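Long-range contact in putative transcriptional regulator (Salmonella typhimurium, PDB 1YYV), which is a putative transcriptional regulator of the HxlR-like helix-turn-helix family, forms a two-chain assembly and probably binds DNA: residues A[39-44]-A[93-98]. Numbering follows the deposited sequence.
Sequences LILVAL and YSLTPL
Leu44, at the C-terminal end of segment 39-44, meets the end of strand 90-95 where the chain runs on through Thr96 into helix 97-103. The two backbones come nearest at Leu44 and Ser94, with 5.8 Å from CA to CA, and a single water joins them: it donates to Leu44 O at 2.7 Å and accepts from Leu95 N at 2.7 Å. The main chain of Leu44 is held from the helix side as well, its N bonded to Ile40 O.

Leu44 and Leu95 carry most of the contact, Leu44 with slightly the larger share. With CG anti to the carbonyl carbon (chi1 -62°), the isobutyl group of Leu44 lies along the strand: CD2 rests in van der Waals contact with the carbonyl oxygen, 3.4 Å from Tyr93 O, and CD1 reaches Tyr93 CB at 4.2 Å. The Tyr93 side chain also packs on Phe51 and Leu54 of helix 51-55 and on Leu70 of helix 66-76. This joins helix 35-43 to the middle strand of the small antiparallel sheet in the HxlR-like winged helix-turn-helix domain, where strands 79-84 and 90-95 form the wing. Tyr93 pairs with His49 on one neighbouring strand and Ser94 with Asn80 on the other.

Leu95 points back at the helix and fits against both Leu41 and Leu44. Its CG sits 3.7 Å from Leu44 CB, while CD1 lies over the carbonyl group of Leu44. The other methyl, CD2, meets Leu41 CD2 at 3.7 Å, the two side chains crossing at about a right angle. One residue on, Thr96 takes the N-cap position of helix 97-103, its OG1 bonded to Gly99 N.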
loop_
_atom_site.group_PDB
_atom_site.type_symbol
_atom_site.label_atom_id
_atom_site.label_comp_id
_atom_site.label_asym_id
_atom_site.label_seq_id
_atom_site.Cartn_x
_atom_site.Cartn_y
_atom_site.Cartn_z
ATOM N N LEU A 39 1.122 -8.426 5.244
ATOM C CA LEU A 39 1.398 -9.808 5.527
ATOM C C LEU A 39 0.273 -10.373 6.357
ATOM O O LEU A 39 -0.183 -11.469 6.085
ATOM C CB LEU A 39 2.738 -9.940 6.273
ATOM C CG LEU A 39 3.981 -9.460 5.519
ATOM C CD1 LEU A 39 5.249 -9.831 6.297
ATOM C CD2 LEU A 39 3.983 -10.066 4.112
ATOM N N ILE A 40 -0.188 -9.614 7.352
ATOM C CA ILE A 40 -1.391 -9.984 8.091
ATOM C C ILE A 40 -2.581 -10.201 7.171
ATOM O O ILE A 40 -3.254 -11.224 7.257
ATOM C CB ILE A 40 -1.772 -8.945 9.168
ATOM C CG1 ILE A 40 -0.680 -8.860 10.236
ATOM C CG2 ILE A 40 -3.203 -9.256 9.722
ATOM C CD1 ILE A 40 -0.745 -7.618 11.056
ATOM N N LEU A 41 -2.834 -9.261 6.280
ATOM C CA LEU A 41 -3.991 -9.352 5.398
ATOM C C LEU A 41 -3.914 -10.475 4.375
ATOM O O LEU A 41 -4.949 -11.020 3.970
ATOM C CB LEU A 41 -4.240 -8.011 4.690
ATOM C CG LEU A 41 -4.796 -6.906 5.579
ATOM C CD1 LEU A 41 -4.865 -5.625 4.799
ATOM C CD2 LEU A 41 -6.199 -7.231 6.213
ATOM N N VAL A 42 -2.705 -10.826 3.944
ATOM C CA VAL A 42 -2.541 -11.915 2.976
ATOM C C VAL A 42 -2.668 -13.238 3.715
ATOM O O VAL A 42 -3.405 -14.123 3.260
ATOM C CB VAL A 42 -1.191 -11.845 2.207
ATOM C CG1 VAL A 42 -0.879 -13.198 1.522
ATOM C CG2 VAL A 42 -1.181 -10.698 1.190
ATOM N N ALA A 43 -2.019 -13.348 4.881
ATOM C CA ALA A 43 -2.094 -14.569 5.693
ATOM C C ALA A 43 -3.526 -14.981 6.136
ATOM O O ALA A 43 -3.885 -16.135 6.060
ATOM C CB ALA A 43 -1.150 -14.475 6.910
ATOM N N LEU A 44 -4.336 -14.038 6.605
ATOM C CA LEU A 44 -5.684 -14.378 7.059
ATOM C C LEU A 44 -6.671 -14.845 5.966
ATOM O O LEU A 44 -7.789 -15.316 6.277
ATOM C CB LEU A 44 -6.264 -13.218 7.851
ATOM C CG LEU A 44 -5.458 -12.902 9.101
ATOM C CD1 LEU A 44 -6.027 -11.660 9.772
ATOM C CD2 LEU A 44 -5.406 -14.113 10.075
ATOM N N TYR A 93 -7.323 -14.288 15.282
ATOM C CA TYR A 93 -7.642 -13.237 14.297
ATOM C C TYR A 93 -8.195 -13.831 13.026
ATOM O O TYR A 93 -7.650 -14.780 12.490
ATOM C CB TYR A 93 -6.365 -12.426 13.935
ATOM C CG TYR A 93 -5.781 -11.735 15.136
ATOM C CD1 TYR A 93 -6.301 -10.520 15.574
ATOM C CD2 TYR A 93 -4.780 -12.327 15.882
ATOM C CE1 TYR A 93 -5.810 -9.900 16.716
ATOM C CE2 TYR A 93 -4.273 -11.715 17.025
ATOM C CZ TYR A 93 -4.796 -10.501 17.432
ATOM O OH TYR A 93 -4.316 -9.859 18.546
ATOM N N SER A 94 -9.266 -13.239 12.521
ATOM C CA SER A 94 -9.721 -13.506 11.170
ATOM C C SER A 94 -10.224 -12.199 10.540
ATOM O O SER A 94 -10.392 -11.182 11.239
ATOM C CB SER A 94 -10.842 -14.550 11.170
ATOM O OG SER A 94 -11.884 -14.148 12.051
ATOM N N LEU A 95 -10.494 -12.260 9.235
ATOM C CA LEU A 95 -11.036 -11.142 8.479
ATOM C C LEU A 95 -12.551 -11.018 8.608
ATOM O O LEU A 95 -13.280 -12.007 8.553
ATOM C CB LEU A 95 -10.706 -11.272 6.983
ATOM C CG LEU A 95 -9.253 -11.363 6.565
ATOM C CD1 LEU A 95 -9.206 -11.931 5.197
ATOM C CD2 LEU A 95 -8.555 -10.004 6.640
ATOM N N THR A 96 -12.997 -9.783 8.763
ATOM C CA THR A 96 -14.385 -9.441 8.623
ATOM C C THR A 96 -14.721 -9.440 7.118
ATOM O O THR A 96 -13.800 -9.510 6.276
ATOM C CB THR A 96 -14.636 -8.067 9.255
ATOM O OG1 THR A 96 -13.907 -7.075 8.516
ATOM C CG2 THR A 96 -14.183 -8.064 10.736
ATOM N N PRO A 97 -16.023 -9.405 6.758
ATOM C CA PRO A 97 -16.372 -9.147 5.333
ATOM C C PRO A 97 -15.720 -7.904 4.737
ATOM O O PRO A 97 -15.227 -7.950 3.611
ATOM C CB PRO A 97 -17.904 -8.993 5.361
ATOM C CG PRO A 97 -18.305 -9.867 6.532
ATOM C CD PRO A 97 -17.226 -9.631 7.583
ATOM N N LEU A 98 -15.709 -6.795 5.476
ATOM C CA LEU A 98 -14.973 -5.595 5.042
ATOM C C LEU A 98 -13.470 -5.872 4.856
ATOM O O LEU A 98 -12.825 -5.385 3.903
ATOM C CB LEU A 98 -15.206 -4.425 6.024
ATOM C CG LEU A 98 -14.798 -3.032 5.518
ATOM C CD1 LEU A 98 -15.745 -2.553 4.387
ATOM C CD2 LEU A 98 -14.731 -2.007 6.655
HETATM O O HOH W 1 -9.656 -14.538 8.047
#